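Local coordinates for protein mannose-6-phosphate isomerase (Bacillus subtilis, PDB 1QWR) that catalyses the zinc-dependent interconversion of D-mannose 6-phosphate and D-fructose 6-phosphate, at residues Ile19-Tyr31 / Thr87-Lys99. Residues are numbered along the deposited sequence; the frame is centred on the assembly and turned at random.
With SO4 (sulfate ion), chain C; ACT (acetate ion), chain F; FMT (formic acid), chain G.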
ATOM      1  N   ILE A  19     -16.949  -5.207  -0.156  1.00 23.60           N
ATOM      2  CA  ILE A  19     -17.834  -6.029  -0.962  1.00 25.38           C
ATOM      3  C   ILE A  19     -17.018  -6.818  -1.973  1.00 24.80           C
ATOM      4  O   ILE A  19     -17.433  -7.897  -2.389  1.00 25.45           O
ATOM      5  CB  ILE A  19     -18.902  -5.178  -1.705  1.00 30.07           C
ATOM      6  CG1 ILE A  19     -18.249  -4.270  -2.756  1.00 31.58           C
ATOM      7  CG2 ILE A  19     -19.665  -4.344  -0.701  1.00 32.56           C
ATOM      8  CD1 ILE A  19     -19.284  -3.498  -3.622  1.00 32.88           C
ATOM      9  N   TRP A  20     -15.847  -6.297  -2.358  1.00 21.83           N
ATOM     10  CA  TRP A  20     -15.001  -6.970  -3.334  1.00 20.08           C
ATOM     11  C   TRP A  20     -13.934  -7.861  -2.682  1.00 19.73           C
ATOM     12  O   TRP A  20     -13.078  -8.435  -3.363  1.00 17.30           O
ATOM     13  CB  TRP A  20     -14.322  -5.940  -4.248  1.00 20.33           C
ATOM     14  CG  TRP A  20     -13.667  -4.778  -3.527  1.00 22.14           C
ATOM     15  CD1 TRP A  20     -14.190  -3.524  -3.337  1.00 20.42           C
ATOM     16  CD2 TRP A  20     -12.363  -4.764  -2.914  1.00 18.73           C
ATOM     17  NE1 TRP A  20     -13.293  -2.734  -2.646  1.00 20.48           N
ATOM     18  CE2 TRP A  20     -12.165  -3.469  -2.379  1.00 21.71           C
ATOM     19  CE3 TRP A  20     -11.347  -5.721  -2.768  1.00 19.82           C
ATOM     20  CZ2 TRP A  20     -10.983  -3.102  -1.707  1.00 20.58           C
ATOM     21  CZ3 TRP A  20     -10.177  -5.363  -2.103  1.00 20.76           C
ATOM     22  CH2 TRP A  20     -10.006  -4.062  -1.581  1.00 21.43           C
ATOM     23  N   GLY A  21     -14.003  -7.973  -1.364  1.00 20.28           N
ATOM     24  CA  GLY A  21     -13.036  -8.783  -0.641  1.00 20.71           C
ATOM     25  C   GLY A  21     -13.339 -10.273  -0.630  1.00 22.66           C
ATOM     26  O   GLY A  21     -14.403 -10.717  -1.078  1.00 20.99           O
ATOM     27  N   GLY A  22     -12.389 -11.044  -0.113  1.00 20.98           N
ATOM     28  CA  GLY A  22     -12.546 -12.488  -0.044  1.00 20.33           C
ATOM     29  C   GLY A  22     -11.917 -13.062   1.213  1.00 18.62           C
ATOM     30  O   GLY A  22     -11.993 -12.455   2.277  1.00 19.10           O
ATOM     31  N   THR A  23     -11.284 -14.232   1.080  1.00 19.55           N
ATOM     32  CA  THR A  23     -10.643 -14.903   2.215  1.00 18.98           C
ATOM     33  C   THR A  23      -9.161 -15.162   1.942  1.00 17.58           C
ATOM     34  O   THR A  23      -8.507 -15.834   2.730  1.00 19.16           O
ATOM     35  CB  THR A  23     -11.318 -16.299   2.540  1.00 18.66           C
ATOM     36  OG1 THR A  23     -11.200 -17.162   1.407  1.00 19.65           O
ATOM     37  CG2 THR A  23     -12.796 -16.140   2.877  1.00 19.95           C
ATOM     38  N   ALA A  24      -8.622 -14.632   0.846  1.00 17.79           N
ATOM     39  CA  ALA A  24      -7.215 -14.873   0.524  1.00 17.16           C
ATOM     40  C   ALA A  24      -6.247 -14.464   1.639  1.00 17.81           C
ATOM     41  O   ALA A  24      -5.168 -15.051   1.773  1.00 16.74           O
ATOM     42  CB  ALA A  24      -6.835 -14.170  -0.792  1.00 17.76           C
ATOM     43  N   LEU A  25      -6.621 -13.469   2.438  1.00 16.83           N
ATOM     44  CA  LEU A  25      -5.731 -13.027   3.520  1.00 17.42           C
ATOM     45  C   LEU A  25      -5.602 -14.134   4.559  1.00 18.93           C
ATOM     46  O   LEU A  25      -4.565 -14.285   5.211  1.00 17.26           O
ATOM     47  CB  LEU A  25      -6.261 -11.734   4.157  1.00 16.42           C
ATOM     48  CG  LEU A  25      -6.087 -10.528   3.224  1.00 16.56           C
ATOM     49  CD1 LEU A  25      -6.920  -9.332   3.692  1.00 18.72           C
ATOM     50  CD2 LEU A  25      -4.588 -10.151   3.209  1.00 18.52           C
ATOM     51  N   ARG A  26      -6.661 -14.917   4.722  1.00 20.56           N
ATOM     52  CA  ARG A  26      -6.582 -16.021   5.659  1.00 19.43           C
ATOM     53  C   ARG A  26      -5.929 -17.213   4.958  1.00 20.03           C
ATOM     54  O   ARG A  26      -5.014 -17.834   5.494  1.00 19.40           O
ATOM     55  CB  ARG A  26      -7.974 -16.437   6.156  1.00 21.86           C
ATOM     56  CG  ARG A  26      -7.896 -17.687   7.039  1.00 23.52           C
ATOM     57  CD  ARG A  26      -9.240 -18.094   7.595  1.00 26.91           C
ATOM     58  NE  ARG A  26     -10.189 -18.460   6.555  1.00 26.89           N
ATOM     59  CZ  ARG A  26     -11.410 -17.948   6.473  1.00 27.40           C
ATOM     60  NH1 ARG A  26     -11.811 -17.055   7.366  1.00 28.66           N
ATOM     61  NH2 ARG A  26     -12.237 -18.344   5.513  1.00 28.48           N
ATOM     62  N   ASP A  27      -6.380 -17.515   3.741  1.00 20.53           N
ATOM     63  CA  ASP A  27      -5.856 -18.684   3.005  1.00 20.35           C
ATOM     64  C   ASP A  27      -4.362 -18.631   2.644  1.00 19.89           C
ATOM     65  O   ASP A  27      -3.665 -19.650   2.678  1.00 19.69           O
ATOM     66  CB  ASP A  27      -6.663 -18.916   1.703  1.00 20.04           C
ATOM     67  CG  ASP A  27      -8.160 -19.133   1.954  1.00 23.58           C
ATOM     68  OD1 ASP A  27      -8.530 -19.682   3.012  1.00 24.87           O
ATOM     69  OD2 ASP A  27      -8.972 -18.764   1.075  1.00 28.29           O
ATOM     70  N   ARG A  28      -3.862 -17.448   2.315  1.00 18.03           N
ATOM     71  CA  ARG A  28      -2.471 -17.323   1.912  1.00 19.16           C
ATOM     72  C   ARG A  28      -1.522 -16.751   2.959  1.00 19.21           C
ATOM     73  O   ARG A  28      -0.315 -16.985   2.881  1.00 17.02           O
ATOM     74  CB  ARG A  28      -2.408 -16.498   0.626  1.00 20.54           C
ATOM     75  CG  ARG A  28      -3.396 -17.017  -0.398  1.00 24.52           C
ATOM     76  CD  ARG A  28      -3.288 -16.332  -1.735  1.00 27.16           C
ATOM     77  NE  ARG A  28      -1.977 -16.529  -2.345  1.00 31.59           N
ATOM     78  CZ  ARG A  28      -1.727 -16.331  -3.634  1.00 30.47           C
ATOM     79  NH1 ARG A  28      -2.705 -15.938  -4.439  1.00 33.58           N
ATOM     80  NH2 ARG A  28      -0.507 -16.520  -4.109  1.00 31.17           N
ATOM     81  N   PHE A  29      -2.055 -16.023   3.941  1.00 17.10           N
ATOM     82  CA  PHE A  29      -1.211 -15.434   4.982  1.00 17.15           C
ATOM     83  C   PHE A  29      -1.520 -15.964   6.394  1.00 17.80           C
ATOM     84  O   PHE A  29      -0.854 -15.577   7.370  1.00 17.01           O
ATOM     85  CB  PHE A  29      -1.345 -13.894   4.966  1.00 16.40           C
ATOM     86  CG  PHE A  29      -0.687 -13.235   3.779  1.00 16.86           C
ATOM     87  CD1 PHE A  29       0.665 -12.926   3.800  1.00 17.46           C
ATOM     88  CD2 PHE A  29      -1.410 -12.987   2.614  1.00 19.04           C
ATOM     89  CE1 PHE A  29       1.306 -12.384   2.675  1.00 19.71           C
ATOM     90  CE2 PHE A  29      -0.784 -12.451   1.491  1.00 21.20           C
ATOM     91  CZ  PHE A  29       0.572 -12.150   1.516  1.00 19.18           C
ATOM     92  N   GLY A  30      -2.525 -16.836   6.508  1.00 16.69           N
ATOM     93  CA  GLY A  30      -2.873 -17.389   7.807  1.00 16.59           C
ATOM     94  C   GLY A  30      -3.541 -16.431   8.779  1.00 19.42           C
ATOM     95  O   GLY A  30      -3.690 -16.732   9.984  1.00 16.93           O
ATOM     96  N   TYR A  31      -3.966 -15.280   8.277  1.00 18.37           N
ATOM     97  CA  TYR A  31      -4.619 -14.291   9.133  1.00 18.59           C
ATOM     98  C   TYR A  31      -6.037 -14.662   9.567  1.00 21.15           C
ATOM     99  O   TYR A  31      -6.780 -15.320   8.841  1.00 18.89           O
ATOM    100  CB  TYR A  31      -4.737 -12.944   8.414  1.00 17.49           C
ATOM    101  CG  TYR A  31      -3.441 -12.264   8.049  1.00 17.96           C
ATOM    102  CD1 TYR A  31      -2.339 -12.289   8.914  1.00 20.16           C
ATOM    103  CD2 TYR A  31      -3.343 -11.517   6.871  1.00 18.37           C
ATOM    104  CE1 TYR A  31      -1.173 -11.572   8.613  1.00 19.02           C
ATOM    105  CE2 TYR A  31      -2.192 -10.812   6.569  1.00 18.52           C
ATOM    106  CZ  TYR A  31      -1.115 -10.838   7.442  1.00 17.78           C
ATOM    107  OH  TYR A  31       0.005 -10.105   7.134  1.00 17.69           O
ATOM    108  N   THR A  87       0.597   1.102   4.585  1.00 12.23           N
ATOM    109  CA  THR A  87       0.856  -0.075   3.768  1.00 13.64           C
ATOM    110  C   THR A  87      -0.250  -1.087   3.987  1.00 14.63           C
ATOM    111  O   THR A  87      -0.581  -1.420   5.129  1.00 12.89           O
ATOM    112  CB  THR A  87       2.190  -0.732   4.155  1.00 11.05           C
ATOM    113  OG1 THR A  87       3.248   0.233   4.048  1.00 15.56           O
ATOM    114  CG2 THR A  87       2.488  -1.913   3.256  1.00 13.86           C
ATOM    115  N   LYS A  88      -0.776  -1.606   2.886  1.00 12.52           N
ATOM    116  CA  LYS A  88      -1.842  -2.602   2.945  1.00 14.16           C
ATOM    117  C   LYS A  88      -1.588  -3.800   2.053  1.00 13.79           C
ATOM    118  O   LYS A  88      -0.826  -3.720   1.075  1.00 13.94           O
ATOM    119  CB  LYS A  88      -3.156  -2.009   2.438  1.00 14.69           C
ATOM    120  CG  LYS A  88      -3.645  -0.771   3.163  1.00 15.17           C
ATOM    121  CD  LYS A  88      -4.911  -0.273   2.432  1.00 13.08           C
ATOM    122  CE  LYS A  88      -5.397   1.078   2.951  1.00 15.56           C
ATOM    123  NZ  LYS A  88      -6.657   1.433   2.228  1.00 16.92           N
ATOM    124  N   LEU A  89      -2.241  -4.908   2.414  1.00 13.69           N
ATOM    125  CA  LEU A  89      -2.286  -6.126   1.600  1.00 15.46           C
ATOM    126  C   LEU A  89      -3.748  -6.117   1.128  1.00 15.20           C
ATOM    127  O   LEU A  89      -4.670  -5.975   1.962  1.00 16.77           O
ATOM    128  CB  LEU A  89      -2.011  -7.383   2.431  1.00 14.26           C
ATOM    129  CG  LEU A  89      -0.521  -7.684   2.617  1.00 16.48           C
ATOM    130  CD1 LEU A  89      -0.379  -8.864   3.602  1.00 15.01           C
ATOM    131  CD2 LEU A  89       0.136  -8.030   1.263  1.00 16.28           C
ATOM    132  N   LEU A  90      -3.968  -6.246  -0.188  1.00 14.25           N
ATOM    133  CA  LEU A  90      -5.317  -6.194  -0.747  1.00 15.75           C
ATOM    134  C   LEU A  90      -5.715  -7.504  -1.422  1.00 14.81           C
ATOM    135  O   LEU A  90      -4.983  -8.012  -2.273  1.00 16.95           O
ATOM    136  CB  LEU A  90      -5.417  -5.085  -1.795  1.00 15.59           C
ATOM    137  CG  LEU A  90      -4.940  -3.687  -1.392  1.00 19.41           C
ATOM    138  CD1 LEU A  90      -4.977  -2.763  -2.607  1.00 19.32           C
ATOM    139  CD2 LEU A  90      -5.814  -3.155  -0.284  1.00 17.70           C
ATOM    140  N   ASP A  91      -6.870  -8.029  -1.028  1.00 15.99           N
ATOM    141  CA  ASP A  91      -7.406  -9.262  -1.598  1.00 14.49           C
ATOM    142  C   ASP A  91      -8.509  -8.805  -2.540  1.00 15.83           C
ATOM    143  O   ASP A  91      -9.673  -8.615  -2.119  1.00 15.27           O
ATOM    144  CB  ASP A  91      -8.001 -10.136  -0.488  1.00 15.08           C
ATOM    145  CG  ASP A  91      -8.682 -11.388  -1.028  1.00 16.88           C
ATOM    146  OD1 ASP A  91      -8.580 -11.663  -2.249  1.00 17.58           O
ATOM    147  OD2 ASP A  91      -9.320 -12.086  -0.207  1.00 19.91           O
ATOM    148  N   VAL A  92      -8.128  -8.586  -3.795  1.00 16.00           N
ATOM    149  CA  VAL A  92      -9.074  -8.105  -4.795  1.00 16.61           C
ATOM    150  C   VAL A  92      -9.719  -9.305  -5.492  1.00 15.43           C
ATOM    151  O   VAL A  92      -9.278  -9.742  -6.557  1.00 17.53           O
ATOM    152  CB  VAL A  92      -8.369  -7.197  -5.821  1.00 15.77           C
ATOM    153  CG1 VAL A  92      -9.416  -6.469  -6.698  1.00 17.58           C
ATOM    154  CG2 VAL A  92      -7.504  -6.143  -5.101  1.00 16.68           C
ATOM    155  N   LYS A  93     -10.740  -9.841  -4.840  1.00 19.21           N
ATOM    156  CA  LYS A  93     -11.487 -10.991  -5.339  1.00 20.88           C
ATOM    157  C   LYS A  93     -12.360 -10.523  -6.495  1.00 23.16           C
ATOM    158  O   LYS A  93     -12.373 -11.144  -7.563  1.00 24.79           O
ATOM    159  CB  LYS A  93     -12.363 -11.569  -4.218  1.00 22.50           C
ATOM    160  CG  LYS A  93     -13.111 -12.831  -4.634  1.00 26.25           C
ATOM    161  CD  LYS A  93     -13.867 -13.425  -3.477  1.00 28.89           C
ATOM    162  CE  LYS A  93     -14.636 -14.675  -3.931  1.00 31.91           C
ATOM    163  NZ  LYS A  93     -15.443 -15.261  -2.826  1.00 34.44           N
ATOM    164  N   GLU A  94     -13.092  -9.430  -6.274  1.00 22.67           N
ATOM    165  CA  GLU A  94     -13.941  -8.854  -7.320  1.00 24.39           C
ATOM    166  C   GLU A  94     -13.388  -7.459  -7.663  1.00 25.16           C
ATOM    167  O   GLU A  94     -12.454  -6.980  -7.016  1.00 23.82           O
ATOM    168  CB  GLU A  94     -15.396  -8.736  -6.842  1.00 24.47           C
ATOM    169  CG  GLU A  94     -16.094 -10.066  -6.504  1.00 29.91           C
ATOM    170  CD  GLU A  94     -16.142 -11.042  -7.672  1.00 34.36           C
ATOM    171  OE1 GLU A  94     -16.216 -10.587  -8.832  1.00 35.28           O
ATOM    172  OE2 GLU A  94     -16.117 -12.273  -7.429  1.00 38.41           O
ATOM    173  N   ASP A  95     -13.968  -6.802  -8.666  1.00 24.12           N
ATOM    174  CA  ASP A  95     -13.499  -5.471  -9.081  1.00 23.07           C
ATOM    175  C   ASP A  95     -13.663  -4.399  -8.004  1.00 22.04           C
ATOM    176  O   ASP A  95     -14.660  -4.389  -7.273  1.00 22.19           O
ATOM    177  CB  ASP A  95     -14.273  -4.980 -10.316  1.00 24.86           C
ATOM    178  CG  ASP A  95     -14.012  -5.805 -11.562  1.00 27.42           C
ATOM    179  OD1 ASP A  95     -12.871  -6.240 -11.791  1.00 24.05           O
ATOM    180  OD2 ASP A  95     -14.968  -5.983 -12.345  1.00 28.99           O
ATOM    181  N   THR A  96     -12.700  -3.480  -7.891  1.00 20.19           N
ATOM    182  CA  THR A  96     -12.894  -2.420  -6.908  1.00 20.00           C
ATOM    183  C   THR A  96     -13.539  -1.273  -7.673  1.00 19.25           C
ATOM    184  O   THR A  96     -13.617  -1.305  -8.905  1.00 20.48           O
ATOM    185  CB  THR A  96     -11.580  -1.895  -6.262  1.00 18.93           C
ATOM    186  OG1 THR A  96     -10.802  -1.214  -7.251  1.00 18.13           O
ATOM    187  CG2 THR A  96     -10.771  -3.044  -5.673  1.00 19.02           C
ATOM    188  N   SER A  97     -13.976  -0.251  -6.949  1.00 19.85           N
ATOM    189  CA  SER A  97     -14.627   0.897  -7.592  1.00 21.55           C
ATOM    190  C   SER A  97     -13.677   1.696  -8.479  1.00 21.51           C
ATOM    191  O   SER A  97     -12.459   1.631  -8.315  1.00 22.10           O
ATOM    192  CB  SER A  97     -15.222   1.818  -6.521  1.00 20.79           C
ATOM    193  OG  SER A  97     -14.200   2.488  -5.786  1.00 20.84           O
ATOM    194  N   ILE A  98     -14.231   2.435  -9.439  1.00 22.36           N
ATOM    195  CA  ILE A  98     -13.398   3.273 -10.312  1.00 21.72           C
ATOM    196  C   ILE A  98     -13.287   4.541  -9.475  1.00 22.48           C
ATOM    197  O   ILE A  98     -14.306   5.075  -9.002  1.00 23.34           O
ATOM    198  CB  ILE A  98     -14.089   3.538 -11.666  1.00 23.79           C
ATOM    199  CG1 ILE A  98     -14.227   2.217 -12.432  1.00 25.28           C
ATOM    200  CG2 ILE A  98     -13.274   4.509 -12.486  1.00 23.87           C
ATOM    201  CD1 ILE A  98     -14.852   2.343 -13.797  1.00 29.27           C
ATOM    202  N   LYS A  99     -12.061   5.016  -9.276  1.00 20.65           N
ATOM    203  CA  LYS A  99     -11.869   6.147  -8.384  1.00 18.66           C
ATOM    204  C   LYS A  99     -10.656   7.008  -8.676  1.00 17.23           C
ATOM    205  O   LYS A  99      -9.845   6.691  -9.546  1.00 17.74           O
ATOM    206  CB  LYS A  99     -11.747   5.586  -6.956  1.00 20.79           C
ATOM    207  CG  LYS A  99     -10.702   4.459  -6.838  1.00 26.21           C
ATOM    208  CD  LYS A  99     -10.862   3.697  -5.523  1.00 29.14           C
ATOM    209  CE  LYS A  99     -10.018   2.432  -5.495  1.00 32.27           C
ATOM    210  NZ  LYS A  99     -10.780   1.222  -5.905  1.00 28.96           N
TER
HETATM  211  S   SO4 C 601     -12.776   0.859  -2.962  1.00 26.41           S
HETATM  212  O1  SO4 C 601     -13.451   0.437  -4.215  1.00 23.62           O
HETATM  213  O2  SO4 C 601     -13.225   0.024  -1.843  1.00 21.25           O
HETATM  214  O3  SO4 C 601     -13.056   2.277  -2.688  1.00 25.23           O
HETATM  215  O4  SO4 C 601     -11.321   0.682  -3.134  1.00 24.01           O
HETATM  216  C   ACT F 607     -10.584 -17.335  11.098  1.00 36.21           C
HETATM  217  O   ACT F 607     -10.009 -17.332  12.221  1.00 34.66           O
HETATM  218  OXT ACT F 607     -10.719 -16.307  10.370  1.00 30.78           O
HETATM  219  CH3 ACT F 607     -10.907 -18.691  10.484  1.00 34.87           C
HETATM  220  C   FMT G 606      -5.575 -14.070  -6.393  1.00 57.03           C
HETATM  221  O1  FMT G 606      -4.573 -14.331  -7.144  1.00 55.51           O
HETATM  222  O2  FMT G 606      -5.322 -14.263  -5.151  1.00 58.02           O
HETATM  223  O   HOH W   1      -9.065 -11.862   2.432  1.00 15.98           O
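Asp91 receives the start of helix 24-29 through OD2, to which Ala24 N donates over 2.8 Å from above the carboxylate plane, 49° out of it. A water adds a second link, accepting from Leu25 N and, by its geometry, probably donating to Asp91 OD2 at 2.7 Å. With CG anti to the backbone N (chi1 175°), the acid reaches the first turn, where the amide ends of the helix would probably favour its negative charge. Trp20 O takes a nearly straight bond from Glu94 N (3.1 Å, 169°) and a weak one from Lys93 N. At Gly22 a CB would come close to Lys93 CD and Asp91 OD2, consistent with glycine here. The contact illustrates how the cupin-type catalytic domain of a type 1 phosphomannose isomerase sets a short helix across strand 85-92 and runs the preceding loop beside the turn that follows the strand. There Trp20 NE1 donates to SO4 O2 (2.9 Å), while Ser97 and Lys99 hold other oxygens of the same sulfate. Lys18, Arg210 and Arg196, the last probably an active-site residue, complete this anion pocket, perhaps the place of the substrate phosphate. Thr96 CG2 sits over one face of the indole, a CH-pi contact 3.7 Å from the five-membered ring centroid, and Asp91 O faces the ring's edge. With an alanine at Trp20, the sulfate would probably be held less firmly on that side while the Thr96 methyl faced a gap. Beyond the helix start, Leu89 CD1 points onto the Phe29 face, 4.0 Å from its centroid, and meets the Tyr31 ring at its edge.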